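Side-chain contact in TIGR00266 family protein (Pseudomonas aeruginosa, PDB 1YOX), which is of unknown function but belongs to the AIM24 (mitochondrial biogenesis) family of the cupin clan and forms a three-chain assembly: residues C[18-23]-C[119-124]. Residues are numbered along the deposited sequence; the frame is centred on the assembly and turned at random.
Sequences QTVEIE and FLCAAY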
ATOM      1  N   GLN C  18       6.238   0.913   6.593  1.00 38.76           N
ATOM      2  CA  GLN C  18       6.981   1.250   7.801  1.00 36.81           C
ATOM      3  C   GLN C  18       6.392   2.374   8.650  1.00 36.42           C
ATOM      4  O   GLN C  18       5.740   3.321   8.139  1.00 35.90           O
ATOM      5  CB  GLN C  18       8.462   1.507   7.449  1.00 36.09           C
ATOM      6  CG  GLN C  18       9.132   0.240   6.904  1.00 34.54           C
ATOM      7  CD  GLN C  18      10.624   0.370   6.602  1.00 35.76           C
ATOM      8  OE1 GLN C  18      11.165   1.469   6.385  1.00 34.53           O
ATOM      9  NE2 GLN C  18      11.298  -0.768   6.563  1.00 32.42           N
ATOM     10  N   THR C  19       6.650   2.250   9.947  1.00 35.32           N
ATOM     11  CA  THR C  19       6.354   3.277  10.922  1.00 34.72           C
ATOM     12  C   THR C  19       7.557   3.539  11.875  1.00 34.70           C
ATOM     13  O   THR C  19       8.346   2.656  12.156  1.00 35.22           O
ATOM     14  CB  THR C  19       5.110   2.902  11.710  1.00 34.36           C
ATOM     15  OG1 THR C  19       4.975   3.759  12.847  1.00 35.00           O
ATOM     16  CG2 THR C  19       5.187   1.511  12.178  1.00 34.44           C
ATOM     17  N   VAL C  20       7.683   4.764  12.357  1.00 34.08           N
ATOM     18  CA  VAL C  20       8.782   5.141  13.202  1.00 34.07           C
ATOM     19  C   VAL C  20       8.334   5.371  14.635  1.00 33.26           C
ATOM     20  O   VAL C  20       7.526   6.242  14.928  1.00 32.81           O
ATOM     21  CB  VAL C  20       9.601   6.353  12.632  1.00 33.96           C
ATOM     22  CG1 VAL C  20       8.779   7.625  12.643  1.00 33.80           C
ATOM     23  CG2 VAL C  20      10.887   6.532  13.444  1.00 33.70           C
ATOM     24  N   GLU C  21       8.869   4.560  15.530  1.00 33.62           N
ATOM     25  CA  GLU C  21       8.565   4.703  16.935  1.00 33.97           C
ATOM     26  C   GLU C  21       9.731   5.451  17.556  1.00 33.99           C
ATOM     27  O   GLU C  21      10.852   4.945  17.613  1.00 34.70           O
ATOM     28  CB  GLU C  21       8.335   3.352  17.614  1.00 33.47           C
ATOM     29  CG  GLU C  21       7.786   3.503  19.034  1.00 36.25           C
ATOM     30  CD  GLU C  21       8.044   2.294  19.906  1.00 39.38           C
ATOM     31  OE1 GLU C  21       7.129   1.456  20.037  1.00 41.81           O
ATOM     32  OE2 GLU C  21       9.170   2.161  20.438  1.00 41.73           O
ATOM     33  N   ILE C  22       9.445   6.670  17.981  1.00 34.05           N
ATOM     34  CA  ILE C  22      10.401   7.579  18.579  1.00 34.34           C
ATOM     35  C   ILE C  22      10.381   7.385  20.086  1.00 34.84           C
ATOM     36  O   ILE C  22       9.326   7.425  20.716  1.00 33.48           O
ATOM     37  CB  ILE C  22      10.028   9.050  18.288  1.00 34.73           C
ATOM     38  CG1 ILE C  22       9.840   9.302  16.763  1.00 33.44           C
ATOM     39  CG2 ILE C  22      11.051  10.017  18.963  1.00 36.23           C
ATOM     40  CD1 ILE C  22      11.121   9.250  15.921  1.00 32.29           C
ATOM     41  N   GLU C  23      11.569   7.157  20.649  1.00 35.69           N
ATOM     42  CA  GLU C  23      11.748   7.023  22.089  1.00 36.25           C
ATOM     43  C   GLU C  23      12.173   8.375  22.666  1.00 35.68           C
ATOM     44  O   GLU C  23      13.229   8.897  22.314  1.00 34.79           O
ATOM     45  CB  GLU C  23      12.800   5.951  22.376  1.00 36.29           C
ATOM     46  CG  GLU C  23      13.041   5.713  23.860  1.00 38.15           C
ATOM     47  CD  GLU C  23      13.874   4.485  24.096  1.00 42.13           C
ATOM     48  OE1 GLU C  23      13.313   3.367  23.984  1.00 46.13           O
ATOM     49  OE2 GLU C  23      15.093   4.638  24.366  1.00 43.49           O
ATOM     50  N   PHE C 119       7.785  14.413   4.234  1.00 37.57           N
ATOM     51  CA  PHE C 119       8.160  14.678   5.620  1.00 38.15           C
ATOM     52  C   PHE C 119       7.341  13.827   6.615  1.00 37.63           C
ATOM     53  O   PHE C 119       6.114  13.831   6.580  1.00 38.78           O
ATOM     54  CB  PHE C 119       8.064  16.175   5.964  1.00 38.43           C
ATOM     55  CG  PHE C 119       8.364  16.474   7.407  1.00 40.44           C
ATOM     56  CD1 PHE C 119       9.681  16.520   7.862  1.00 41.25           C
ATOM     57  CD2 PHE C 119       7.332  16.644   8.331  1.00 40.48           C
ATOM     58  CE1 PHE C 119       9.972  16.782   9.225  1.00 40.64           C
ATOM     59  CE2 PHE C 119       7.621  16.898   9.699  1.00 41.65           C
ATOM     60  CZ  PHE C 119       8.936  16.969  10.133  1.00 40.20           C
ATOM     61  N   LEU C 120       8.016  13.087   7.485  1.00 36.83           N
ATOM     62  CA  LEU C 120       7.334  12.297   8.529  1.00 36.40           C
ATOM     63  C   LEU C 120       7.472  12.896   9.942  1.00 35.95           C
ATOM     64  O   LEU C 120       6.469  13.253  10.575  1.00 36.48           O
ATOM     65  CB  LEU C 120       7.784  10.825   8.508  1.00 35.97           C
ATOM     66  CG  LEU C 120       7.059   9.905   9.486  1.00 35.49           C
ATOM     67  CD1 LEU C 120       5.533  10.120   9.374  1.00 36.63           C
ATOM     68  CD2 LEU C 120       7.427   8.458   9.228  1.00 37.21           C
ATOM     69  N   CYS C 121       8.696  12.977  10.454  1.00 35.18           N
ATOM     70  CA  CYS C 121       8.937  13.715  11.705  1.00 35.56           C
ATOM     71  C   CYS C 121      10.396  14.088  11.873  1.00 35.77           C
ATOM     72  O   CYS C 121      11.269  13.623  11.120  1.00 35.17           O
ATOM     73  CB  CYS C 121       8.464  12.929  12.939  1.00 35.20           C
ATOM     74  SG  CYS C 121       9.228  11.355  13.029  1.00 36.23           S
ATOM     75  N   ALA C 122      10.649  14.942  12.860  1.00 35.94           N
ATOM     76  CA  ALA C 122      11.999  15.390  13.144  1.00 36.09           C
ATOM     77  C   ALA C 122      12.180  15.729  14.620  1.00 37.22           C
ATOM     78  O   ALA C 122      11.217  16.058  15.340  1.00 36.78           O
ATOM     79  CB  ALA C 122      12.313  16.574  12.318  1.00 35.73           C
ATOM     80  N   ALA C 123      13.441  15.658  15.044  1.00 38.62           N
ATOM     81  CA  ALA C 123      13.875  16.079  16.363  1.00 39.46           C
ATOM     82  C   ALA C 123      13.552  17.546  16.572  1.00 40.60           C
ATOM     83  O   ALA C 123      13.712  18.366  15.651  1.00 40.33           O
ATOM     84  CB  ALA C 123      15.363  15.836  16.503  1.00 39.01           C
ATOM     85  N   TYR C 124      13.074  17.874  17.771  1.00 42.42           N
ATOM     86  CA  TYR C 124      12.956  19.266  18.176  1.00 44.51           C
ATOM     87  C   TYR C 124      14.295  19.971  17.910  1.00 44.69           C
ATOM     88  O   TYR C 124      15.362  19.380  18.115  1.00 45.08           O
ATOM     89  CB  TYR C 124      12.535  19.398  19.649  1.00 46.02           C
ATOM     90  CG  TYR C 124      12.241  20.835  20.022  1.00 48.48           C
ATOM     91  CD1 TYR C 124      11.253  21.554  19.340  1.00 50.08           C
ATOM     92  CD2 TYR C 124      12.983  21.499  21.011  1.00 49.82           C
ATOM     93  CE1 TYR C 124      10.989  22.904  19.644  1.00 52.45           C
ATOM     94  CE2 TYR C 124      12.734  22.856  21.325  1.00 51.49           C
ATOM     95  CZ  TYR C 124      11.734  23.549  20.633  1.00 51.54           C
ATOM     96  OH  TYR C 124      11.442  24.866  20.909  1.00 51.20           O
TER
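A classic beta bulge at Leu-120 and Cys-121, opposite Phe-158 of strand 156-162, packs on Val-20 of the facing sheet. It lets two successive side chains of strand 119-123 point at strand 19-23. Val-20 meets both of them with one methyl. Its CG1 lies 3.8 Å from Leu-120 CD2 and equally far from Cys-121 SG. With chi1 at 67°, CG1 is directed at the bulge and lies against both residues. The side chains of Val-20 and Leu-120 run alongside each other with opposite headings and touch through CG1 and CD2. Cys-121 SG also reaches Ile-22, whose CD1 is 4.0 Å away. The sulfur therefore touches two alternate residues on the same side of the facing strand. All these contacts are apolar, and the four residues are buried. The strand axes come within 9.0 Å and run nearly parallel, at 17°, as in face-to-face sheet packing. The other face of strand 19-23 is polar: Glu-21 OE1 forms salt bridges with Arg-11 and with Arg-168 of the second subunit. Around these apolar side chains, Tyr-10 of strand 9-13 touches Val-20 and Ile-22, while Phe-92 of strand 88-92 touches Ile-22 and Cys-121. In the opposing sheet, strand 119-123 lies between strands 29-32 and 156-162, with Val-30 and Ala-32 against Cys-121 and Phe-158 reaching across to Val-20 and Ile-22.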